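Local coordinates for metallo-beta-lactamase (Serratia marcescens, PDB 6K4X), which hydrolyses the beta-lactam ring of antibiotics with a pair of zinc ions, as expected of a subclass B3 metallo-beta-lactamase, at residues Asp4-Gln9 / Thr44-Gln49. Numbering follows the deposited sequence. Where two conformers were deposited one is given.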
ATOM      1  N   ASP A   4      -8.536 -13.702   5.351  1.00 20.91           N
ATOM      2  CA  ASP A   4      -9.404 -12.540   5.519  0.50 16.43           C
ATOM      3  C   ASP A   4      -8.548 -11.307   5.840  1.00 12.09           C
ATOM      4  O   ASP A   4      -7.360 -11.399   6.203  1.00 10.24           O
ATOM      5  CB  ASP A   4     -10.499 -12.795   6.558  0.50 20.28           C
ATOM      6  CG  ASP A   4     -11.436 -13.930   6.169  0.50 19.53           C
ATOM      7  OD1 ASP A   4     -11.848 -13.968   4.993  0.50 21.47           O
ATOM      8  OD2 ASP A   4     -11.753 -14.761   7.046  0.50 25.37           O
ATOM      9  N   TRP A   5      -9.139 -10.128   5.664  1.00 10.68           N
ATOM     10  CA  TRP A   5      -8.412  -8.870   5.746  1.00 11.04           C
ATOM     11  C   TRP A   5      -7.844  -8.634   7.138  1.00  9.04           C
ATOM     12  O   TRP A   5      -6.934  -7.862   7.288  1.00  9.23           O
ATOM     13  CB  TRP A   5      -9.311  -7.676   5.449  1.00 12.45           C
ATOM     14  CG  TRP A   5      -9.792  -7.544   4.051  1.00 14.45           C
ATOM     15  CD1 TRP A   5      -9.366  -8.222   2.960  1.00 13.67           C
ATOM     16  CD2 TRP A   5     -10.861  -6.683   3.629  1.00 16.66           C
ATOM     17  NE1 TRP A   5     -10.067  -7.796   1.854  1.00 16.94           N
ATOM     18  CE2 TRP A   5     -10.998  -6.871   2.246  1.00 17.12           C
ATOM     19  CE3 TRP A   5     -11.706  -5.790   4.293  1.00 17.18           C
ATOM     20  CZ2 TRP A   5     -11.947  -6.171   1.505  1.00 18.29           C
ATOM     21  CZ3 TRP A   5     -12.643  -5.095   3.556  1.00 19.38           C
ATOM     22  CH2 TRP A   5     -12.762  -5.296   2.184  1.00 21.03           C
ATOM     23  N   SER A   6      -8.465  -9.238   8.166  1.00  8.20           N
ATOM     24  CA  SER A   6      -8.064  -9.040   9.552  1.00  8.12           C
ATOM     25  C   SER A   6      -7.318 -10.249  10.119  1.00  8.45           C
ATOM     26  O   SER A   6      -7.015 -10.239  11.303  1.00  9.71           O
ATOM     27  CB  SER A   6      -9.273  -8.765  10.419  1.00  8.33           C
ATOM     28  OG  SER A   6      -9.932  -7.579   9.995  1.00  8.88           O
ATOM     29  N   SER A   7      -7.041 -11.253   9.308  1.00  8.46           N
ATOM     30  CA  SER A   7      -6.587 -12.540   9.831  1.00  8.84           C
ATOM     31  C   SER A   7      -5.135 -12.466  10.291  1.00  8.00           C
ATOM     32  O   SER A   7      -4.265 -11.847   9.651  1.00  8.43           O
ATOM     33  CB  SER A   7      -6.741 -13.619   8.816  1.00  9.89           C
ATOM     34  OG  SER A   7      -6.001 -13.346   7.640  1.00 11.92           O
ATOM     35  N   PRO A   8      -4.799 -13.199  11.371  1.00  8.96           N
ATOM     36  CA  PRO A   8      -3.396 -13.399  11.724  1.00  7.69           C
ATOM     37  C   PRO A   8      -2.586 -13.938  10.549  1.00  8.33           C
ATOM     38  O   PRO A   8      -3.092 -14.678   9.679  1.00  9.26           O
ATOM     39  CB  PRO A   8      -3.477 -14.417  12.867  1.00  9.57           C
ATOM     40  CG  PRO A   8      -4.784 -14.064  13.537  1.00 11.57           C
ATOM     41  CD  PRO A   8      -5.721 -13.762  12.381  1.00  9.84           C
ATOM     42  N   GLN A   9      -1.300 -13.604  10.561  1.00  7.55           N
ATOM     43  CA  GLN A   9      -0.351 -14.021   9.533  1.00  7.61           C
ATOM     44  C   GLN A   9       1.051 -13.911  10.134  1.00  7.07           C
ATOM     45  O   GLN A   9       1.451 -12.837  10.573  1.00  6.83           O
ATOM     46  CB  GLN A   9      -0.480 -13.149   8.279  1.00  8.07           C
ATOM     47  CG  GLN A   9       0.656 -13.334   7.283  1.00 10.11           C
ATOM     48  CD  GLN A   9       0.694 -14.711   6.682  1.00 10.84           C
ATOM     49  OE1 GLN A   9      -0.313 -15.203   6.162  1.00 12.26           O
ATOM     50  NE2 GLN A   9       1.866 -15.331   6.718  1.00 11.57           N
ATOM     51  N   THR A  44      -6.866  -3.451   8.522  1.00  6.85           N
ATOM     52  CA  THR A  44      -8.163  -3.080   9.036  1.00  8.53           C
ATOM     53  C   THR A  44      -8.042  -2.662  10.499  1.00  8.01           C
ATOM     54  O   THR A  44      -7.002  -2.804  11.139  1.00  7.50           O
ATOM     55  CB  THR A  44      -9.148  -4.248   8.983  1.00  8.48           C
ATOM     56  OG1 THR A  44      -8.590  -5.281   9.807  1.00  8.17           O
ATOM     57  CG2 THR A  44      -9.392  -4.773   7.587  1.00  9.44           C
ATOM     58  N   GLU A  45      -9.140  -2.129  11.054  1.00  8.86           N
ATOM     59  CA  GLU A  45      -9.184  -1.775  12.439  1.00  9.63           C
ATOM     60  C   GLU A  45      -8.833  -2.996  13.314  1.00  8.95           C
ATOM     61  O   GLU A  45      -7.974  -2.905  14.156  1.00  9.94           O
ATOM     62  CB  GLU A  45     -10.573  -1.207  12.721  1.00 12.41           C
ATOM     63  CG  GLU A  45     -10.899  -0.945  14.165  1.00 15.64           C
ATOM     64  CD  GLU A  45     -12.283  -0.323  14.343  1.00 17.65           C
ATOM     65  OE1 GLU A  45     -13.047  -0.238  13.334  1.00 21.26           O
ATOM     66  OE2 GLU A  45     -12.577   0.083  15.462  1.00 23.64           O
ATOM     67  N   LYS A  46      -9.482  -4.136  13.064  1.00  9.37           N
ATOM     68  CA  LYS A  46      -9.177  -5.355  13.820  1.00 10.49           C
ATOM     69  C   LYS A  46      -7.739  -5.794  13.519  1.00  9.58           C
ATOM     70  O   LYS A  46      -7.028  -6.304  14.395  1.00 11.07           O
ATOM     71  CB  LYS A  46     -10.171  -6.453  13.444  1.00 11.82           C
ATOM     72  CG  LYS A  46     -11.573  -6.294  14.019  1.00 17.31           C
ATOM     73  CD  LYS A  46     -12.410  -7.544  13.882  1.00 23.60           C
ATOM     74  CE  LYS A  46     -12.533  -8.036  12.458  1.00 26.17           C
ATOM     75  NZ  LYS A  46     -13.066  -6.978  11.572  1.00 28.86           N
ATOM     76  N   GLY A  47      -7.303  -5.586  12.280  1.00  7.54           N
ATOM     77  CA  GLY A  47      -5.974  -5.984  11.837  1.00  7.35           C
ATOM     78  C   GLY A  47      -4.859  -5.234  12.540  1.00  7.48           C
ATOM     79  O   GLY A  47      -3.735  -5.738  12.581  1.00  8.01           O
ATOM     80  N   ALA A  48      -5.114  -4.044  13.080  1.00  7.41           N
ATOM     81  CA  ALA A  48      -4.043  -3.325  13.758  1.00  7.17           C
ATOM     82  C   ALA A  48      -3.422  -4.183  14.858  1.00  7.36           C
ATOM     83  O   ALA A  48      -2.230  -4.088  15.114  1.00  7.59           O
ATOM     84  CB  ALA A  48      -4.524  -2.011  14.322  1.00  7.69           C
ATOM     85  N   GLN A  49      -4.235  -4.974  15.557  1.00  7.61           N
ATOM     86  CA  GLN A  49      -3.695  -5.808  16.648  1.00  8.08           C
ATOM     87  C   GLN A  49      -2.770  -6.889  16.087  1.00  7.53           C
ATOM     88  O   GLN A  49      -1.827  -7.309  16.776  1.00  8.13           O
ATOM     89  CB  GLN A  49      -4.830  -6.437  17.466  1.00  9.93           C
ATOM     90  CG  GLN A  49      -5.789  -5.405  18.043  1.00 14.94           C
ATOM     91  CD  GLN A  49      -5.093  -4.277  18.767  1.00 19.21           C
ATOM     92  OE1 GLN A  49      -5.379  -3.093  18.553  1.00 22.01           O
ATOM     93  NE2 GLN A  49      -4.162  -4.631  19.636  1.00 17.53           N
TER
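The hydroxyl oxygen of T44 is gripped from both segments: OG1 of T44 lies 2.7 Å from OG of S6, a hydrogen bond in which either hydroxyl may donate, and it accepts the N-H of G47, with N of G47 at 2.8 Å from OG1 and a bent N-H...O angle of 142°. The second is a capping bond at the turn that leads into the helix. Threonine suits it because OG1, set between the backbone N and carbonyl carbon (chi1 61°), turns back to the amide three residues on, while the same torsion sends CG2 towards W5. There the methyl CG2 of T44 meets CB of W5 at 3.6 Å, the two side chains crossing at about a right angle, and the indole leads away from 44-49. The small side chain of S6 points toward T44 and puts OG next to OG1. K46 folds over the serine, its chain bent at chi3 and chi4, which brings CE and NZ back beside OG of S6; NZ of K46 is 3.6 Å from that OG, no bond. Glycine at 47 leaves room for the capping oxygen beside its N. CA of S6 and CA of G47, 4.4 Å apart, mark the closest backbone approach. The loop is shaped by a type I beta turn from D4 to S7, where O of D4 receives both N and OG of S7 on one face of its carbonyl plane. The indole of W5 lies beside D76 and H215, ligands of one zinc, and so borders the dinuclear zinc site of the metallo-beta-lactamase fold.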